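Local coordinates for protein PKS (Streptomyces albus, PDB 4OQJ) that probably condenses acyl chains on carrier proteins, serving as a ketosynthase domain of the polyketide synthase that builds the antibiotic oxazolomycin, at residues 486-491 against 522-527; 492-497 against 690-695. All blocks are in the same frame, centred on the assembly; numbering follows the deposited sequence.

Contact 1 of 2, residues 486-491 against 522-527; sequences RALRKD and RDAALA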
ATOM      1  N   ARG A 486     -26.007 -23.594  19.543  1.00 37.49           N
ATOM      2  CA  ARG A 486     -26.181 -22.449  20.420  1.00 33.57           C
ATOM      3  C   ARG A 486     -26.644 -21.241  19.633  1.00 30.19           C
ATOM      4  O   ARG A 486     -27.571 -20.551  20.039  1.00 32.48           O
ATOM      5  CB  ARG A 486     -24.870 -22.136  21.153  1.00 39.51           C
ATOM      6  CG  ARG A 486     -24.979 -21.062  22.245  1.00 49.59           C
ATOM      7  CD  ARG A 486     -23.659 -20.873  23.017  1.00 53.32           C
ATOM      8  NE  ARG A 486     -23.000 -22.148  23.327  1.00 52.55           N
ATOM      9  CZ  ARG A 486     -21.878 -22.590  22.756  1.00 56.12           C
ATOM     10  NH1 ARG A 486     -21.243 -21.866  21.835  1.00 58.02           N
ATOM     11  NH2 ARG A 486     -21.381 -23.771  23.112  1.00 53.80           N
ATOM     12  N   ALA A 487     -26.004 -20.971  18.501  1.00 28.22           N
ATOM     13  CA  ALA A 487     -26.375 -19.795  17.717  1.00 27.89           C
ATOM     14  C   ALA A 487     -27.812 -19.941  17.194  1.00 27.25           C
ATOM     15  O   ALA A 487     -28.558 -18.958  17.057  1.00 31.94           O
ATOM     16  CB  ALA A 487     -25.393 -19.589  16.560  1.00 35.06           C
ATOM     17  N   LEU A 488     -28.199 -21.168  16.881  1.00 28.74           N
ATOM     18  CA  LEU A 488     -29.522 -21.396  16.319  1.00 32.67           C
ATOM     19  C   LEU A 488     -30.604 -21.195  17.399  1.00 37.26           C
ATOM     20  O   LEU A 488     -31.642 -20.581  17.133  1.00 35.61           O
ATOM     21  CB  LEU A 488     -29.603 -22.794  15.691  1.00 32.83           C
ATOM     22  CG  LEU A 488     -28.871 -22.957  14.342  1.00 34.84           C
ATOM     23  CD1 LEU A 488     -29.028 -24.378  13.826  1.00 33.94           C
ATOM     24  CD2 LEU A 488     -29.337 -21.955  13.276  1.00 36.38           C
ATOM     25  N   ARG A 489     -30.352 -21.669  18.617  1.00 43.02           N
ATOM     26  CA  ARG A 489     -31.267 -21.403  19.747  1.00 46.28           C
ATOM     27  C   ARG A 489     -31.487 -19.915  19.993  1.00 47.11           C
ATOM     28  O   ARG A 489     -32.595 -19.488  20.306  1.00 51.04           O
ATOM     29  CB  ARG A 489     -30.730 -22.012  21.038  1.00 49.76           C
ATOM     30  CG  ARG A 489     -30.828 -23.508  21.133  1.00 65.53           C
ATOM     31  CD  ARG A 489     -29.718 -24.065  22.001  1.00 74.58           C
ATOM     32  NE  ARG A 489     -29.397 -23.193  23.126  1.00 75.39           N
ATOM     33  CZ  ARG A 489     -28.296 -23.301  23.863  1.00 79.16           C
ATOM     34  NH1 ARG A 489     -28.091 -22.463  24.871  1.00 80.28           N
ATOM     35  NH2 ARG A 489     -27.398 -24.243  23.590  1.00 81.65           N
ATOM     36  N   LYS A 490     -30.419 -19.134  19.858  1.00 45.00           N
ATOM     37  CA  LYS A 490     -30.414 -17.736  20.284  1.00 51.32           C
ATOM     38  C   LYS A 490     -30.926 -16.749  19.243  1.00 50.16           C
ATOM     39  O   LYS A 490     -31.064 -15.563  19.533  1.00 52.79           O
ATOM     40  CB  LYS A 490     -29.003 -17.330  20.694  1.00 60.12           C
ATOM     41  CG  LYS A 490     -28.520 -17.983  21.982  1.00 69.72           C
ATOM     42  CD  LYS A 490     -27.050 -17.670  22.247  1.00 78.03           C
ATOM     43  CE  LYS A 490     -26.776 -16.167  22.295  1.00 79.40           C
ATOM     44  NZ  LYS A 490     -25.339 -15.863  22.549  1.00 78.43           N
ATOM     45  N   ASP A 491     -31.196 -17.220  18.032  1.00 55.88           N
ATOM     46  CA  ASP A 491     -31.900 -16.397  17.051  1.00 62.21           C
ATOM     47  C   ASP A 491     -32.879 -17.252  16.246  1.00 71.22           C
ATOM     48  O   ASP A 491     -32.481 -17.985  15.338  1.00 66.19           O
ATOM     49  CB  ASP A 491     -30.912 -15.691  16.121  1.00 58.16           C
ATOM     50  CG  ASP A 491     -31.598 -14.719  15.169  1.00 62.87           C
ATOM     51  OD1 ASP A 491     -32.829 -14.510  15.300  1.00 62.25           O
ATOM     52  OD2 ASP A 491     -30.905 -14.151  14.297  1.00 65.89           O
ATOM     53  N   ARG A 522     -35.444 -24.183  15.180  1.00 39.35           N
ATOM     54  CA  ARG A 522     -35.599 -24.804  16.491  1.00 39.89           C
ATOM     55  C   ARG A 522     -35.255 -26.293  16.399  1.00 36.56           C
ATOM     56  O   ARG A 522     -34.431 -26.804  17.165  1.00 39.92           O
ATOM     57  CB  ARG A 522     -37.023 -24.608  17.026  1.00 48.43           C
ATOM     58  N   ASP A 523     -35.869 -26.967  15.434  1.00 37.28           N
ATOM     59  CA  ASP A 523     -35.613 -28.384  15.170  1.00 39.65           C
ATOM     60  C   ASP A 523     -34.124 -28.684  15.039  1.00 39.27           C
ATOM     61  O   ASP A 523     -33.597 -29.622  15.649  1.00 33.70           O
ATOM     62  CB  ASP A 523     -36.332 -28.809  13.888  1.00 43.94           C
ATOM     63  CG  ASP A 523     -36.050 -30.254  13.511  1.00 49.72           C
ATOM     64  OD1 ASP A 523     -36.360 -31.158  14.326  1.00 44.11           O
ATOM     65  OD2 ASP A 523     -35.502 -30.483  12.410  1.00 44.52           O
ATOM     66  N   ALA A 524     -33.452 -27.878  14.226  1.00 39.09           N
ATOM     67  CA  ALA A 524     -32.028 -28.047  13.992  1.00 32.26           C
ATOM     68  C   ALA A 524     -31.264 -27.892  15.292  1.00 30.49           C
ATOM     69  O   ALA A 524     -30.384 -28.700  15.611  1.00 32.00           O
ATOM     70  CB  ALA A 524     -31.539 -27.038  12.968  1.00 33.49           C
ATOM     71  N   ALA A 525     -31.618 -26.863  16.056  1.00 32.13           N
ATOM     72  CA  ALA A 525     -30.869 -26.545  17.265  1.00 36.73           C
ATOM     73  C   ALA A 525     -30.860 -27.744  18.199  1.00 37.88           C
ATOM     74  O   ALA A 525     -29.824 -28.125  18.760  1.00 35.83           O
ATOM     75  CB  ALA A 525     -31.454 -25.334  17.954  1.00 38.38           C
ATOM     76  N   LEU A 526     -32.021 -28.364  18.330  1.00 38.27           N
ATOM     77  CA  LEU A 526     -32.173 -29.462  19.256  1.00 40.14           C
ATOM     78  C   LEU A 526     -31.443 -30.701  18.762  1.00 39.07           C
ATOM     79  O   LEU A 526     -30.647 -31.288  19.501  1.00 35.50           O
ATOM     80  CB  LEU A 526     -33.658 -29.752  19.477  1.00 46.12           C
ATOM     81  CG  LEU A 526     -33.954 -30.889  20.442  1.00 44.68           C
ATOM     82  CD1 LEU A 526     -33.410 -30.590  21.829  1.00 44.99           C
ATOM     83  CD2 LEU A 526     -35.439 -31.126  20.486  1.00 42.33           C
ATOM     84  N   ALA A 527     -31.705 -31.076  17.510  1.00 34.84           N
ATOM     85  CA  ALA A 527     -31.055 -32.225  16.890  1.00 32.85           C
ATOM     86  C   ALA A 527     -29.537 -32.140  16.996  1.00 32.34           C
ATOM     87  O   ALA A 527     -28.881 -33.119  17.363  1.00 35.83           O
ATOM     88  CB  ALA A 527     -31.483 -32.343  15.442  1.00 31.33           C
TER
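Leu488 reaches across from helix 474-490 to Ala524 and Ala525 of helix 521-530, and its carbons divide the work. Leu488 CB rests 3.9 Å from Ala525 CB. CG branches beside the backbone N and anti to the carbonyl carbon (chi1 -75°), a setting that carries the fork past Ala525 toward Ala524. Leu488 CD1 then ends 3.8 Å from Ala524 CB, whereas CD2 faces back to Leu494, in the turn beyond its own helix. Val521 and Leu528 also touch Leu488, so a branched, wholly apolar side chain suits this buried place. The two helices run roughly antiparallel, at 146° between their directions, and probably belong to the alpha/beta linker region that follows the ketosynthase body in related synthases. Their short segments approach to 8.3 Å between axes, a spacing that the single methyl groups of the alanines readily permit. At the outer margin Arg489 adds its aliphatic stem: Arg489 CG lies 3.7 Å from Ala525 CB, which is thus touched by both Leu488 and Arg489. The arginine chain bends at chi3 and remains exposed, with CG of Arg486 lying over one guanidinium face, displaced toward the rim.

Contact 2 of 2, residues 492-497 against 690-695; sequences RDLDLS and RRVPLP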
ATOM      1  N   ARG A 492     -34.163 -17.150  16.588  1.00 77.93           N
ATOM      2  CA  ARG A 492     -35.207 -17.920  15.917  1.00 74.19           C
ATOM      3  C   ARG A 492     -35.570 -17.298  14.566  1.00 70.36           C
ATOM      4  O   ARG A 492     -36.081 -17.980  13.674  1.00 63.77           O
ATOM      5  CB  ARG A 492     -36.452 -18.015  16.807  1.00 72.91           C
ATOM      6  N   ASP A 493     -35.290 -16.003  14.425  1.00 73.12           N
ATOM      7  CA  ASP A 493     -35.603 -15.261  13.205  1.00 69.64           C
ATOM      8  C   ASP A 493     -34.732 -15.668  12.014  1.00 65.77           C
ATOM      9  O   ASP A 493     -35.057 -15.336  10.874  1.00 65.39           O
ATOM     10  CB  ASP A 493     -35.453 -13.756  13.450  1.00 67.42           C
ATOM     11  N   LEU A 494     -33.623 -16.362  12.275  1.00 59.69           N
ATOM     12  CA  LEU A 494     -32.760 -16.847  11.199  1.00 51.30           C
ATOM     13  C   LEU A 494     -33.575 -17.684  10.229  1.00 50.38           C
ATOM     14  O   LEU A 494     -34.410 -18.487  10.641  1.00 55.01           O
ATOM     15  CB  LEU A 494     -31.594 -17.679  11.744  1.00 43.34           C
ATOM     16  CG  LEU A 494     -30.366 -16.943  12.281  1.00 48.79           C
ATOM     17  CD1 LEU A 494     -29.419 -17.917  12.977  1.00 47.66           C
ATOM     18  CD2 LEU A 494     -29.639 -16.214  11.161  1.00 52.25           C
ATOM     19  N   ASP A 495     -33.345 -17.480   8.940  1.00 41.72           N
ATOM     20  CA  ASP A 495     -33.962 -18.307   7.913  1.00 38.97           C
ATOM     21  C   ASP A 495     -33.142 -19.589   7.726  1.00 32.94           C
ATOM     22  O   ASP A 495     -31.954 -19.526   7.428  1.00 28.29           O
ATOM     23  CB  ASP A 495     -34.058 -17.524   6.602  1.00 47.69           C
ATOM     24  CG  ASP A 495     -34.941 -18.199   5.577  1.00 66.69           C
ATOM     25  OD1 ASP A 495     -35.247 -19.403   5.731  1.00 79.58           O
ATOM     26  OD2 ASP A 495     -35.330 -17.517   4.606  1.00 70.35           O
ATOM     27  N   LEU A 496     -33.769 -20.753   7.892  1.00 32.79           N
ATOM     28  CA  LEU A 496     -33.056 -22.028   7.754  1.00 31.40           C
ATOM     29  C   LEU A 496     -32.324 -22.128   6.411  1.00 27.14           C
ATOM     30  O   LEU A 496     -31.232 -22.697   6.319  1.00 24.50           O
ATOM     31  CB  LEU A 496     -34.025 -23.201   7.894  1.00 31.83           C
ATOM     32  CG  LEU A 496     -33.364 -24.573   7.880  1.00 29.32           C
ATOM     33  CD1 LEU A 496     -32.473 -24.744   9.101  1.00 28.94           C
ATOM     34  CD2 LEU A 496     -34.413 -25.682   7.794  1.00 33.01           C
ATOM     35  N   SER A 497     -32.947 -21.569   5.376  1.00 24.64           N
ATOM     36  CA  SER A 497     -32.374 -21.524   4.038  1.00 24.55           C
ATOM     37  C   SER A 497     -31.008 -20.861   4.046  1.00 23.14           C
ATOM     38  O   SER A 497     -30.025 -21.399   3.526  1.00 21.37           O
ATOM     39  CB  SER A 497     -33.303 -20.760   3.105  1.00 28.34           C
ATOM     40  OG  SER A 497     -34.396 -21.566   2.730  1.00 50.00           O
ATOM     41  N   ARG A 690     -28.646 -16.173   0.370  1.00 22.83           N
ATOM     42  CA  ARG A 690     -28.437 -15.120   1.356  1.00 25.65           C
ATOM     43  C   ARG A 690     -27.389 -15.566   2.366  1.00 23.40           C
ATOM     44  O   ARG A 690     -27.617 -16.497   3.131  1.00 24.23           O
ATOM     45  CB  ARG A 690     -29.742 -14.782   2.076  1.00 34.28           C
ATOM     46  CG  ARG A 690     -30.815 -14.218   1.180  1.00 49.81           C
ATOM     47  CD  ARG A 690     -30.593 -12.746   0.894  1.00 65.01           C
ATOM     48  NE  ARG A 690     -31.704 -12.190   0.130  1.00 77.68           N
ATOM     49  CZ  ARG A 690     -31.840 -12.304  -1.189  1.00 82.29           C
ATOM     50  NH1 ARG A 690     -32.893 -11.769  -1.790  1.00 90.12           N
ATOM     51  NH2 ARG A 690     -30.929 -12.951  -1.910  1.00 75.73           N
ATOM     52  N   ARG A 691     -26.229 -14.922   2.348  1.00 20.87           N
ATOM     53  CA  ARG A 691     -25.171 -15.232   3.303  1.00 18.43           C
ATOM     54  C   ARG A 691     -25.391 -14.491   4.619  1.00 20.24           C
ATOM     55  O   ARG A 691     -25.658 -13.289   4.616  1.00 20.79           O
ATOM     56  CB  ARG A 691     -23.806 -14.863   2.718  1.00 16.48           C
ATOM     57  CG  ARG A 691     -23.356 -15.834   1.676  1.00 15.77           C
ATOM     58  CD  ARG A 691     -22.164 -15.321   0.940  1.00 16.25           C
ATOM     59  NE  ARG A 691     -21.593 -16.344   0.078  1.00 19.67           N
ATOM     60  CZ  ARG A 691     -22.072 -16.669  -1.118  1.00 20.26           C
ATOM     61  NH1 ARG A 691     -23.152 -16.069  -1.603  1.00 24.86           N
ATOM     62  NH2 ARG A 691     -21.466 -17.608  -1.822  1.00 18.56           N
ATOM     63  N   VAL A 692     -25.267 -15.196   5.742  1.00 19.15           N
ATOM     64  CA  VAL A 692     -25.525 -14.578   7.052  1.00 20.34           C
ATOM     65  C   VAL A 692     -24.433 -14.948   8.048  1.00 19.65           C
ATOM     66  O   VAL A 692     -23.825 -16.022   7.930  1.00 19.70           O
ATOM     67  CB  VAL A 692     -26.897 -15.002   7.622  1.00 23.78           C
ATOM     68  CG1 VAL A 692     -28.022 -14.569   6.689  1.00 27.69           C
ATOM     69  CG2 VAL A 692     -26.963 -16.524   7.834  1.00 21.17           C
ATOM     70  N   PRO A 693     -24.191 -14.078   9.043  1.00 21.05           N
ATOM     71  CA  PRO A 693     -23.197 -14.386  10.078  1.00 23.67           C
ATOM     72  C   PRO A 693     -23.538 -15.625  10.897  1.00 25.34           C
ATOM     73  O   PRO A 693     -24.617 -15.693  11.476  1.00 24.84           O
ATOM     74  CB  PRO A 693     -23.213 -13.133  10.968  1.00 25.38           C
ATOM     75  CG  PRO A 693     -23.771 -12.064  10.123  1.00 27.86           C
ATOM     76  CD  PRO A 693     -24.763 -12.732   9.223  1.00 24.83           C
ATOM     77  N   LEU A 694     -22.625 -16.592  10.934  1.00 23.76           N
ATOM     78  CA  LEU A 694     -22.766 -17.771  11.782  1.00 22.64           C
ATOM     79  C   LEU A 694     -21.459 -17.925  12.547  1.00 24.95           C
ATOM     80  O   LEU A 694     -20.495 -17.237  12.229  1.00 23.08           O
ATOM     81  CB  LEU A 694     -23.059 -19.013  10.953  1.00 22.26           C
ATOM     82  CG  LEU A 694     -24.354 -18.985  10.146  1.00 23.94           C
ATOM     83  CD1 LEU A 694     -24.381 -20.131   9.170  1.00 23.64           C
ATOM     84  CD2 LEU A 694     -25.552 -19.063  11.069  1.00 23.11           C
ATOM     85  N   PRO A 695     -21.414 -18.810  13.560  1.00 22.40           N
ATOM     86  CA  PRO A 695     -20.158 -18.888  14.317  1.00 25.23           C
ATOM     87  C   PRO A 695     -18.990 -19.278  13.427  1.00 24.59           C
ATOM     88  O   PRO A 695     -19.201 -19.917  12.398  1.00 23.35           O
ATOM     89  CB  PRO A 695     -20.439 -19.961  15.365  1.00 28.71           C
ATOM     90  CG  PRO A 695     -21.950 -19.905  15.561  1.00 25.99           C
ATOM     91  CD  PRO A 695     -22.494 -19.604  14.186  1.00 23.97           C
TER
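Leu494 offers its two methyl groups to different residues of the incoming extended segment 690-695. Leu494 CD2 meets Val692 CG2 at 4.3 Å, while Leu494 CD1 approaches Leu694 CD2 at 4.5 Å, both distances of loose van der Waals packing. Val692 points its side chain's first bond toward the leucine, whereas Leu694 brings only its far end nearer. Branched apolar side chains suit this partly buried place, since they present methyl groups and bring no polar atom that would need a partner. Behind Leu494, Asp495 is the N-cap of helix 496-505: Ser497 N donates to Asp495 OD1 at 3.2 Å with an N-H...O angle of 153°, reaching the oxygen from above the carboxylate plane, 56° out of it. An aspartate is well suited to this, its short side chain folding back to an amide of the first turn. That same helix holds the opposing segment, through hydrogen bonds of Arg690 N to Gln501 OE1 and of Val692 N to Thr502 OG1. On the ketosynthase side, Arg691 O bonds to Thr277 OG1. Leu494 also touches Leu488 of helix 474-490, Val692 and Leu694 pack on helix 496-505, and Leu496 rests on strand 465-471.

From the N terminus the chain passes through helix 474-490, turns through 491-495 and enters helix 496-505, so the first segments of both contacts are consecutive. Contact 1 closes a short loop of 30 residues, holding strand 512-518, and joins helix 521-530 to helix 474-490. Contact 2 closes a far longer one, 192 residues, when segment 690-695 comes back to the turn between the two successive helices, beside the ketosynthase body. Because 492-497 falls inside the first loop and 690-695 beyond it, the two closures cross instead of nesting. Their centres are 11 Å apart, and Ala487 CB packs 3.6 Å from Pro695 CG, tying the late segment to helix 474-490 as well.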